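Local coordinates for microcin B17-processing protein McbB (Escherichia coli str. K-12 substr. MG1655, PDB 6GRH), which is necessary to process the inactive microcin B17 precursor into the active peptide antibiotic, at residues N97-S102 / D137-W142; S102-L107 / W142-N147. All blocks are in the same frame, centred on the assembly; numbering follows the deposited sequence.

Contact 1: residues N97-S102 / D137-W142; sequences NSVIIS and DSTLIW
Val99 is held from both of its backbone polar atoms by the neighbouring strand: its N donates to Leu140 O at 3.0 Å, and its O accepts from Trp142 N at 2.9 Å. The same alternation continues to either end of the pair. Leu140 N reaches back to Asn97 O at 2.9 Å, and Ile101 N gives the shortest bond of the set, 2.7 Å to Trp142 O. Leu140 O and Trp142 O each take a second, weaker contact from a CA-H, that of Ser98 and that of Ile100 respectively. Ser98 and Ile100 turn their own peptide groups the other way, to strand 122-127 and Phe121 just before it, so 97-102 is bonded along both edges. Strands 122-127, 97-102, 139-144 and 167-174 run parallel in that order, the 2-1-3-4 start of a sheet consistent with the Rossmann-like, E1-related fold. Here the two strand axes differ in direction by 20°. On the face with Val99, its CG2 lies 3.9 Å from Ile141 CG1, the two side chains side by side. A chi1 of -57° puts Ile141 CG1 beside the backbone N and leaves CG2 anti to it, where CG2 meets Ile101 CD1 at 3.7 Å. On the face with Ile100, only the CB of Trp142 packs against Ile100 CG1, at 4.1 Å; with CG anti to N (chi1 -166°) the indole leads off toward helix 236-254, meeting Ile246 and Leu250, and its NE1 is satisfied by Ser171 OG. Polar side chains near the start of the pair also find partners outside it: Asn97 OD1 bonds to Ser123 OG, and Thr139 OG1 to Ser136 O.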
ATOM      1  N   ASN B  97      33.016   6.675  11.745  1.00 36.80           N
ATOM      2  CA  ASN B  97      33.665   5.613  11.041  1.00 36.61           C
ATOM      3  C   ASN B  97      32.647   4.539  10.650  1.00 33.85           C
ATOM      4  O   ASN B  97      31.623   4.416  11.311  1.00 31.71           O
ATOM      5  CB  ASN B  97      34.661   5.025  12.024  1.00 40.55           C
ATOM      6  CG  ASN B  97      35.402   3.867  11.461  1.00 42.95           C
ATOM      7  OD1 ASN B  97      35.526   2.827  12.110  1.00 44.18           O
ATOM      8  ND2 ASN B  97      35.858   4.012  10.206  1.00 44.09           N
ATOM      9  N   SER B  98      32.944   3.802   9.577  0.50 32.47           N
ATOM     10  CA  SER B  98      32.228   2.592   9.197  0.50 31.20           C
ATOM     11  C   SER B  98      33.136   1.350   9.211  0.50 30.86           C
ATOM     12  O   SER B  98      34.353   1.450   8.991  0.50 30.85           O
ATOM     13  CB  SER B  98      31.637   2.766   7.805  0.50 30.57           C
ATOM     14  OG  SER B  98      30.581   3.714   7.807  0.50 30.28           O
ATOM     15  N   VAL B  99      32.541   0.191   9.491  1.00 29.91           N
ATOM     16  CA  VAL B  99      33.209  -1.096   9.330  1.00 30.18           C
ATOM     17  C   VAL B  99      32.284  -1.980   8.514  1.00 28.99           C
ATOM     18  O   VAL B  99      31.080  -1.866   8.620  1.00 28.74           O
ATOM     19  CB  VAL B  99      33.570  -1.779  10.662  1.00 31.23           C
ATOM     20  CG1 VAL B  99      34.597  -0.964  11.423  1.00 32.66           C
ATOM     21  CG2 VAL B  99      32.378  -2.020  11.569  1.00 30.90           C
ATOM     22  N   ILE B 100      32.857  -2.854   7.705  1.00 28.42           N
ATOM     23  CA  ILE B 100      32.097  -3.852   6.976  1.00 27.71           C
ATOM     24  C   ILE B 100      32.428  -5.214   7.567  1.00 27.97           C
ATOM     25  O   ILE B 100      33.600  -5.589   7.648  1.00 28.35           O
ATOM     26  CB  ILE B 100      32.404  -3.824   5.476  1.00 28.08           C
ATOM     27  CG1 ILE B 100      31.967  -2.482   4.905  1.00 27.72           C
ATOM     28  CG2 ILE B 100      31.662  -4.968   4.764  1.00 28.77           C
ATOM     29  CD1 ILE B 100      32.304  -2.302   3.451  1.00 27.99           C
ATOM     30  N   ILE B 101      31.402  -5.916   8.053  1.00 27.19           N
ATOM     31  CA  ILE B 101      31.544  -7.269   8.588  1.00 28.31           C
ATOM     32  C   ILE B 101      30.880  -8.193   7.579  1.00 28.17           C
ATOM     33  O   ILE B 101      29.723  -7.947   7.150  1.00 26.48           O
ATOM     34  CB  ILE B 101      30.913  -7.438   9.999  1.00 28.66           C
ATOM     35  CG1 ILE B 101      31.540  -6.460  11.008  1.00 29.51           C
ATOM     36  CG2 ILE B 101      31.113  -8.863  10.482  1.00 29.99           C
ATOM     37  CD1 ILE B 101      31.000  -6.494  12.428  1.00 30.06           C
ATOM     38  N   SER B 102      31.584  -9.233   7.156  1.00 29.00           N
ATOM     39  CA  SER B 102      31.033 -10.072   6.081  1.00 29.50           C
ATOM     40  C   SER B 102      31.522 -11.486   6.107  1.00 30.72           C
ATOM     41  O   SER B 102      32.608 -11.765   6.621  1.00 31.78           O
ATOM     42  CB  SER B 102      31.374  -9.455   4.711  1.00 29.20           C
ATOM     43  OG  SER B 102      30.643 -10.065   3.665  1.00 29.24           O
ATOM     44  N   ASP B 137      33.298   3.538  19.461  1.00 49.41           N
ATOM     45  CA  ASP B 137      32.163   4.484  19.581  1.00 48.24           C
ATOM     46  C   ASP B 137      31.749   5.141  18.247  1.00 43.98           C
ATOM     47  O   ASP B 137      32.585   5.462  17.392  1.00 42.00           O
ATOM     48  CB  ASP B 137      32.475   5.617  20.598  1.00 50.81           C
ATOM     49  CG  ASP B 137      32.393   5.156  22.076  1.00 54.05           C
ATOM     50  OD1 ASP B 137      32.379   3.933  22.342  1.00 55.51           O
ATOM     51  OD2 ASP B 137      32.340   6.026  22.987  1.00 55.56           O
ATOM     52  N   SER B 138      30.441   5.356  18.094  1.00 40.55           N
ATOM     53  CA  SER B 138      29.899   6.082  16.960  1.00 37.84           C
ATOM     54  C   SER B 138      30.301   5.490  15.604  1.00 34.44           C
ATOM     55  O   SER B 138      30.631   6.224  14.688  1.00 33.60           O
ATOM     56  CB  SER B 138      30.285   7.564  17.026  1.00 38.79           C
ATOM     57  OG  SER B 138      29.931   8.094  18.278  1.00 41.85           O
ATOM     58  N   THR B 139      30.248   4.168  15.489  1.00 32.51           N
ATOM     59  CA  THR B 139      30.593   3.470  14.264  1.00 31.35           C
ATOM     60  C   THR B 139      29.340   2.927  13.601  1.00 30.54           C
ATOM     61  O   THR B 139      28.463   2.376  14.297  1.00 30.08           O
ATOM     62  CB  THR B 139      31.514   2.290  14.582  1.00 32.65           C
ATOM     63  OG1 THR B 139      32.704   2.789  15.196  1.00 34.00           O
ATOM     64  CG2 THR B 139      31.867   1.499  13.350  1.00 32.06           C
ATOM     65  N   LEU B 140      29.246   3.099  12.282  1.00 28.51           N
ATOM     66  CA  LEU B 140      28.241   2.405  11.469  1.00 27.97           C
ATOM     67  C   LEU B 140      28.771   1.014  11.112  1.00 28.22           C
ATOM     68  O   LEU B 140      29.840   0.876  10.517  1.00 29.41           O
ATOM     69  CB  LEU B 140      27.919   3.185  10.206  1.00 27.52           C
ATOM     70  CG  LEU B 140      26.905   2.610   9.199  1.00 27.50           C
ATOM     71  CD1 LEU B 140      25.527   2.490   9.818  1.00 27.88           C
ATOM     72  CD2 LEU B 140      26.860   3.477   7.963  1.00 27.41           C
ATOM     73  N   ILE B 141      28.043  -0.020  11.498  1.00 26.99           N
ATOM     74  CA  ILE B 141      28.419  -1.383  11.188  1.00 26.79           C
ATOM     75  C   ILE B 141      27.576  -1.882  10.017  1.00 25.88           C
ATOM     76  O   ILE B 141      26.341  -2.026  10.146  1.00 24.99           O
ATOM     77  CB  ILE B 141      28.240  -2.312  12.416  1.00 27.36           C
ATOM     78  CG1 ILE B 141      29.053  -1.787  13.600  1.00 28.50           C
ATOM     79  CG2 ILE B 141      28.591  -3.745  12.049  1.00 27.59           C
ATOM     80  CD1 ILE B 141      28.887  -2.572  14.886  1.00 29.46           C
ATOM     81  N   TRP B 142      28.236  -2.156   8.892  1.00 25.08           N
ATOM     82  CA  TRP B 142      27.598  -2.765   7.746  1.00 24.56           C
ATOM     83  C   TRP B 142      27.848  -4.266   7.779  1.00 24.86           C
ATOM     84  O   TRP B 142      28.981  -4.703   7.674  1.00 24.84           O
ATOM     85  CB  TRP B 142      28.131  -2.177   6.427  1.00 24.63           C
ATOM     86  CG  TRP B 142      27.254  -2.552   5.258  1.00 24.05           C
ATOM     87  CD1 TRP B 142      26.968  -3.835   4.824  1.00 24.25           C
ATOM     88  CD2 TRP B 142      26.517  -1.677   4.412  1.00 23.27           C
ATOM     89  NE1 TRP B 142      26.128  -3.791   3.749  1.00 23.88           N
ATOM     90  CE2 TRP B 142      25.805  -2.491   3.490  1.00 23.21           C
ATOM     91  CE3 TRP B 142      26.386  -0.288   4.331  1.00 23.12           C
ATOM     92  CZ2 TRP B 142      24.972  -1.962   2.500  1.00 22.68           C
ATOM     93  CZ3 TRP B 142      25.555   0.247   3.357  1.00 22.77           C
ATOM     94  CH2 TRP B 142      24.853  -0.597   2.453  1.00 22.90           C
TER

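Contact 2: residues S102-L107 / W142-N147; sequences SDVPHL and WLHLEN
The His144 ring meets the 102-107 loop along its edge: Val104 CG2 lies in the ring plane, 3.9 Å from CD2, and Ser102 OG is near that plane too, 3.6 Å from the same carbon. Leu107 CD2 comes obliquely to NE2. Of the carboxylates, that of Asp103 uses the syn lone pair of each oxygen on a successive backbone N-H: OD1 takes Glu146 N at 2.9 Å and OD2 takes Asn147 N at 2.8 Å. Two bonds to one carboxylate fix its rotation; CG sits between the backbone N and the carbonyl carbon of Asp103 (chi1 66°), which turns the carboxylate to the 146-147 backbone. A water donates to both OD2 and Asn147 O, tying the same corner once more. The Glu146 carboxylate has Val104 CG1 3.7 Å from its CD, the two side chains crossing at about a right angle; OE2 forms a salt bridge with Arg239, which probably offsets some of the repulsion between Glu146 and the carboxylate of Asp103 nearby. Ser102 OG works in two directions. It donates to His144 O at 2.7 Å, tilted 35° from the carbonyl plane, and accepts from Val104 N at 3.0 Å, which makes an ST turn as the chain leaves its strand. Leu107 N closes back on Val104 O as the 3-10 segment begins. His144 ND1 bonds to Ser171 OG of strand 167-174 and the side chain touches Ile246 of helix 236-254, while Leu145 packs on Ile152 of helix 150-160.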
ATOM      1  N   SER B 102      31.584  -9.233   7.156  1.00 29.00           N
ATOM      2  CA  SER B 102      31.033 -10.072   6.081  1.00 29.50           C
ATOM      3  C   SER B 102      31.522 -11.486   6.107  1.00 30.72           C
ATOM      4  O   SER B 102      32.608 -11.765   6.621  1.00 31.78           O
ATOM      5  CB  SER B 102      31.374  -9.455   4.711  1.00 29.20           C
ATOM      6  OG  SER B 102      30.643 -10.065   3.665  1.00 29.24           O
ATOM      7  N   ASP B 103      30.720 -12.370   5.527  1.00 30.90           N
ATOM      8  CA  ASP B 103      31.140 -13.741   5.233  1.00 32.79           C
ATOM      9  C   ASP B 103      31.885 -13.849   3.918  1.00 33.25           C
ATOM     10  O   ASP B 103      32.445 -14.898   3.627  1.00 34.51           O
ATOM     11  CB  ASP B 103      29.950 -14.724   5.293  1.00 33.41           C
ATOM     12  CG  ASP B 103      28.875 -14.493   4.203  1.00 33.13           C
ATOM     13  OD1 ASP B 103      28.885 -13.490   3.458  1.00 32.59           O
ATOM     14  OD2 ASP B 103      27.947 -15.341   4.139  1.00 35.08           O
ATOM     15  N   VAL B 104      31.917 -12.776   3.125  1.00 32.63           N
ATOM     16  CA  VAL B 104      32.752 -12.717   1.907  1.00 33.72           C
ATOM     17  C   VAL B 104      33.671 -11.481   1.953  1.00 33.70           C
ATOM     18  O   VAL B 104      33.609 -10.641   1.069  1.00 32.73           O
ATOM     19  CB  VAL B 104      31.903 -12.748   0.590  1.00 33.39           C
ATOM     20  CG1 VAL B 104      31.242 -14.103   0.409  1.00 34.68           C
ATOM     21  CG2 VAL B 104      30.850 -11.648   0.539  1.00 32.36           C
ATOM     22  N   PRO B 105      34.549 -11.385   2.980  1.00 34.63           N
ATOM     23  CA  PRO B 105      35.394 -10.189   3.089  1.00 34.81           C
ATOM     24  C   PRO B 105      36.280  -9.934   1.883  1.00 35.60           C
ATOM     25  O   PRO B 105      36.579  -8.785   1.601  1.00 34.26           O
ATOM     26  CB  PRO B 105      36.248 -10.465   4.328  1.00 35.95           C
ATOM     27  CG  PRO B 105      36.288 -11.956   4.435  1.00 36.98           C
ATOM     28  CD  PRO B 105      34.914 -12.405   3.984  1.00 35.71           C
ATOM     29  N   HIS B 106      36.717 -10.993   1.199  1.00 38.01           N
ATOM     30  CA  HIS B 106      37.479 -10.855  -0.062  1.00 40.15           C
ATOM     31  C   HIS B 106      36.799  -9.994  -1.164  1.00 38.40           C
ATOM     32  O   HIS B 106      37.489  -9.328  -1.915  1.00 37.28           O
ATOM     33  CB  HIS B 106      37.901 -12.233  -0.617  1.00 44.14           C
ATOM     34  CG  HIS B 106      36.765 -13.201  -0.776  1.00 47.38           C
ATOM     35  ND1 HIS B 106      36.122 -13.790   0.299  1.00 48.19           N
ATOM     36  CD2 HIS B 106      36.152 -13.678  -1.887  1.00 49.37           C
ATOM     37  CE1 HIS B 106      35.175 -14.595  -0.144  1.00 49.72           C
ATOM     38  NE2 HIS B 106      35.174 -14.547  -1.467  1.00 50.40           N
ATOM     39  N   LEU B 107      35.461  -9.962  -1.216  1.00 37.23           N
ATOM     40  CA  LEU B 107      34.725  -9.059  -2.127  1.00 36.85           C
ATOM     41  C   LEU B 107      35.059  -7.584  -1.871  1.00 34.55           C
ATOM     42  O   LEU B 107      34.928  -6.758  -2.764  1.00 33.55           O
ATOM     43  CB  LEU B 107      33.196  -9.278  -2.026  1.00 38.03           C
ATOM     44  CG  LEU B 107      32.239  -8.306  -2.758  1.00 39.63           C
ATOM     45  CD1 LEU B 107      32.475  -8.365  -4.279  1.00 41.11           C
ATOM     46  CD2 LEU B 107      30.758  -8.584  -2.395  1.00 39.90           C
ATOM     47  N   TRP B 142      28.236  -2.156   8.892  1.00 25.08           N
ATOM     48  CA  TRP B 142      27.598  -2.765   7.746  1.00 24.56           C
ATOM     49  C   TRP B 142      27.848  -4.266   7.779  1.00 24.86           C
ATOM     50  O   TRP B 142      28.981  -4.703   7.674  1.00 24.84           O
ATOM     51  CB  TRP B 142      28.131  -2.177   6.427  1.00 24.63           C
ATOM     52  CG  TRP B 142      27.254  -2.552   5.258  1.00 24.05           C
ATOM     53  CD1 TRP B 142      26.968  -3.835   4.824  1.00 24.25           C
ATOM     54  CD2 TRP B 142      26.517  -1.677   4.412  1.00 23.27           C
ATOM     55  NE1 TRP B 142      26.128  -3.791   3.749  1.00 23.88           N
ATOM     56  CE2 TRP B 142      25.805  -2.491   3.490  1.00 23.21           C
ATOM     57  CE3 TRP B 142      26.386  -0.288   4.331  1.00 23.12           C
ATOM     58  CZ2 TRP B 142      24.972  -1.962   2.500  1.00 22.68           C
ATOM     59  CZ3 TRP B 142      25.555   0.247   3.357  1.00 22.77           C
ATOM     60  CH2 TRP B 142      24.853  -0.597   2.453  1.00 22.90           C
ATOM     61  N   LEU B 143      26.779  -5.062   7.937  1.00 24.54           N
ATOM     62  CA  LEU B 143      26.889  -6.515   7.911  1.00 25.10           C
ATOM     63  C   LEU B 143      26.367  -7.042   6.585  1.00 24.56           C
ATOM     64  O   LEU B 143      25.190  -6.897   6.305  1.00 23.72           O
ATOM     65  CB  LEU B 143      26.111  -7.111   9.065  1.00 25.71           C
ATOM     66  CG  LEU B 143      25.960  -8.626   9.164  1.00 26.76           C
ATOM     67  CD1 LEU B 143      27.300  -9.348   9.255  1.00 27.78           C
ATOM     68  CD2 LEU B 143      25.083  -8.944  10.381  1.00 27.70           C
ATOM     69  N   HIS B 144      27.235  -7.657   5.783  1.00 25.07           N
ATOM     70  CA  HIS B 144      26.858  -8.147   4.469  1.00 25.00           C
ATOM     71  C   HIS B 144      27.024  -9.659   4.467  1.00 26.13           C
ATOM     72  O   HIS B 144      28.122 -10.156   4.694  1.00 26.81           O
ATOM     73  CB  HIS B 144      27.700  -7.501   3.374  1.00 24.88           C
ATOM     74  CG  HIS B 144      27.464  -8.078   2.018  1.00 24.64           C
ATOM     75  ND1 HIS B 144      26.307  -7.845   1.314  1.00 24.61           N
ATOM     76  CD2 HIS B 144      28.195  -8.933   1.274  1.00 25.40           C
ATOM     77  CE1 HIS B 144      26.357  -8.507   0.171  1.00 25.07           C
ATOM     78  NE2 HIS B 144      27.508  -9.146   0.105  1.00 25.46           N
ATOM     79  N   LEU B 145      25.933 -10.377   4.165  1.00 26.40           N
ATOM     80  CA  LEU B 145      25.923 -11.839   4.127  1.00 28.47           C
ATOM     81  C   LEU B 145      25.464 -12.403   2.779  1.00 29.54           C
ATOM     82  O   LEU B 145      24.346 -12.104   2.334  1.00 28.57           O
ATOM     83  CB  LEU B 145      24.995 -12.372   5.217  1.00 29.19           C
ATOM     84  CG  LEU B 145      25.404 -12.017   6.647  1.00 30.24           C
ATOM     85  CD1 LEU B 145      24.370 -12.510   7.646  1.00 30.85           C
ATOM     86  CD2 LEU B 145      26.769 -12.603   6.967  1.00 31.32           C
ATOM     87  N   GLU B 146      26.323 -13.187   2.128  1.00 30.94           N
ATOM     88  CA  GLU B 146      25.910 -14.063   1.023  1.00 32.37           C
ATOM     89  C   GLU B 146      25.203 -15.311   1.531  1.00 34.49           C
ATOM     90  O   GLU B 146      24.193 -15.740   0.967  1.00 34.77           O
ATOM     91  CB  GLU B 146      27.099 -14.469   0.140  1.00 33.66           C
ATOM     92  CG  GLU B 146      27.481 -13.386  -0.829  1.00 33.67           C
ATOM     93  CD  GLU B 146      28.391 -13.801  -1.976  1.00 34.60           C
ATOM     94  OE1 GLU B 146      28.580 -15.004  -2.273  1.00 36.71           O
ATOM     95  OE2 GLU B 146      28.881 -12.857  -2.614  1.00 34.35           O
ATOM     96  N   ASN B 147      25.729 -15.904   2.592  1.00 35.68           N
ATOM     97  CA  ASN B 147      25.117 -17.078   3.176  1.00 37.63           C
ATOM     98  C   ASN B 147      24.442 -16.666   4.478  1.00 35.61           C
ATOM     99  O   ASN B 147      25.050 -16.650   5.540  1.00 35.37           O
ATOM    100  CB  ASN B 147      26.153 -18.165   3.341  1.00 41.00           C
ATOM    101  CG  ASN B 147      26.826 -18.490   2.026  1.00 44.66           C
ATOM    102  OD1 ASN B 147      26.151 -18.739   1.015  1.00 47.41           O
ATOM    103  ND2 ASN B 147      28.161 -18.442   2.006  1.00 47.37           N
TER
HETATM  104  O   HOH W   1      27.470 -16.794   6.295  1.00 40.40           O

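Contact 2 takes over where the strand pairing of contact 1 ends, their centres 13 Å apart, with Ser102 and Trp142 common to both. Ile101 O and His144 N, 2.9 Å apart, probably continue the hydrogen-bond ladder from one into the other. Along the chain the segments alternate: 97-102 runs straight into 102-107, then 137-142 into 142-147, with helix 111-115 and strand 122-127 in between. Contact 1 is buried inside the sheet; contact 2, only partly buried, lies where the parallel strands end and the chains become loops. The two strands therefore stay joined through their C-terminal ends, where backbone pairing gives way to side chains gripping backbone.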